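Local coordinates for DUF1573 domain-containing protein (Porphyromonas gingivalis, PDB 2QSV), which is of unknown function, possibly a cysteine-type peptidase, and consists in this C-terminal part of two immunoglobulin-like beta domains, at residues L105-F109 and P110-A114. Residues are numbered along the deposited sequence; the frame is centred on the assembly and turned at random.
Sequences LVDNF and PALTA
The methylene of Asp107 does the work of an apolar side chain: CB stands over the centre of the Phe109 ring, 3.7 Å above its plane, and also touches Leu112, whose CD1 methyl lies 3.7 Å from Asp107 CB and 4.0 Å from Phe109 CD1. The aspartate thus joins a small apolar cluster through its methylene while OD2 is hydrogen-bonded to His153. In Leu112, CB points toward the preceding segment, and with CG anti to the carbonyl carbon (chi1 -59°) CD1 meets Asp107 CB.

One turn of 3-10 helix, Phe109 to Ala111, brings the partners together, and the two hydrogen bonds across it are both between backbone atoms. The Leu112 N-H reaches Phe109 O at 2.9 Å and is nearly straight (160°). A weaker, bent bond, 3.2 Å long, runs from Ala111 N to Asn108 O. Pro110 suits the first turn of such a helix, where no amide hydrogen is required and its ring holds phi near the helical value. Asn108, the centre of an inverse gamma turn, has CG anti to the backbone N (chi1 -175°), which carries its amide to Pro110 and Ala111: OD1 lies 3.2 Å from Pro110 CD, and ND2 lies 3.6 Å from Ala111 CB, a side chain small enough to sit beside it.

The turn lies at the surface between strand 94-105, which ends the first domain, and strand 120-121, which opens the second. Phe109 also rests on Pro210, just before strand 211-219, and the Asp107 bond to His153 in strand 150-157 ties the linker to the second domain.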
loop_
_atom_site.group_PDB
_atom_site.type_symbol
_atom_site.label_atom_id
_atom_site.label_comp_id
_atom_site.label_asym_id
_atom_site.label_seq_id
_atom_site.Cartn_x
_atom_site.Cartn_y
_atom_site.Cartn_z
ATOM N N LEU A 105 5.787 3.982 5.397
ATOM C CA LEU A 105 6.974 4.284 6.175
ATOM C C LEU A 105 7.344 5.751 5.908
ATOM O O LEU A 105 7.548 6.155 4.738
ATOM C CB LEU A 105 8.130 3.328 5.820
ATOM C CG LEU A 105 9.427 3.557 6.607
ATOM C CD1 LEU A 105 9.264 3.347 8.129
ATOM C CD2 LEU A 105 10.627 2.712 6.076
ATOM N N VAL A 106 7.381 6.562 6.967
ATOM C CA VAL A 106 7.668 8.003 6.821
ATOM C C VAL A 106 9.030 8.378 7.449
ATOM O O VAL A 106 9.648 7.554 8.118
ATOM C CB VAL A 106 6.477 8.921 7.367
ATOM C CG1 VAL A 106 5.146 8.600 6.624
ATOM C CG2 VAL A 106 6.303 8.795 8.872
ATOM N N ASP A 107 9.465 9.623 7.257
ATOM C CA ASP A 107 10.680 10.149 7.900
ATOM C C ASP A 107 10.632 10.230 9.423
ATOM O O ASP A 107 9.576 10.457 10.045
ATOM C CB ASP A 107 11.007 11.545 7.360
ATOM C CG ASP A 107 11.414 11.515 5.884
ATOM O OD1 ASP A 107 12.559 11.104 5.605
ATOM O OD2 ASP A 107 10.588 11.863 5.000
ATOM N N ASN A 108 11.805 10.077 10.027
ATOM C CA ASN A 108 11.961 10.466 11.432
ATOM C C ASN A 108 12.069 11.987 11.582
ATOM O O ASN A 108 13.181 12.551 11.646
ATOM C CB ASN A 108 13.149 9.719 12.066
ATOM C CG ASN A 108 13.292 9.998 13.561
ATOM O OD1 ASN A 108 12.386 10.511 14.218
ATOM N ND2 ASN A 108 14.467 9.704 14.085
ATOM N N PHE A 109 10.906 12.640 11.663
ATOM C CA PHE A 109 10.821 14.084 11.588
ATOM C C PHE A 109 11.448 14.832 12.768
ATOM O O PHE A 109 11.972 15.919 12.548
ATOM C CB PHE A 109 9.383 14.592 11.330
ATOM C CG PHE A 109 8.866 14.298 9.947
ATOM C CD1 PHE A 109 9.359 14.997 8.817
ATOM C CD2 PHE A 109 7.883 13.323 9.756
ATOM C CE1 PHE A 109 8.903 14.722 7.535
ATOM C CE2 PHE A 109 7.418 13.014 8.474
ATOM C CZ PHE A 109 7.904 13.729 7.355
ATOM N N PRO A 110 11.349 14.295 14.026
ATOM C CA PRO A 110 12.071 14.977 15.145
ATOM C C PRO A 110 13.592 15.056 14.972
ATOM O O PRO A 110 14.217 15.970 15.520
ATOM C CB PRO A 110 11.693 14.149 16.395
ATOM C CG PRO A 110 10.353 13.467 16.003
ATOM C CD PRO A 110 10.553 13.143 14.521
ATOM N N ALA A 111 14.165 14.136 14.203
ATOM C CA ALA A 111 15.551 14.234 13.772
ATOM C C ALA A 111 15.825 15.143 12.550
ATOM O O ALA A 111 16.968 15.252 12.138
ATOM C CB ALA A 111 16.109 12.842 13.508
ATOM N N LEU A 112 14.815 15.781 11.955
ATOM C CA LEU A 112 15.045 16.648 10.768
ATOM C C LEU A 112 14.780 18.112 11.089
ATOM O O LEU A 112 13.856 18.430 11.837
ATOM C CB LEU A 112 14.192 16.208 9.571
ATOM C CG LEU A 112 14.360 14.788 9.042
ATOM C CD1 LEU A 112 13.266 14.414 8.021
ATOM C CD2 LEU A 112 15.782 14.593 8.447
ATOM N N THR A 113 15.572 19.017 10.534
ATOM C CA THR A 113 15.307 20.444 10.732
ATOM C C THR A 113 14.432 20.962 9.582
ATOM O O THR A 113 14.286 20.288 8.568
ATOM C CB THR A 113 16.605 21.256 10.697
ATOM O OG1 THR A 113 17.123 21.209 9.369
ATOM C CG2 THR A 113 17.657 20.667 11.653
ATOM N N ALA A 114 13.887 22.167 9.756
ATOM C CA ALA A 114 13.102 22.864 8.729
ATOM C C ALA A 114 13.845 23.038 7.403
ATOM O O ALA A 114 13.229 22.987 6.337
ATOM C CB ALA A 114 12.570 24.224 9.268
#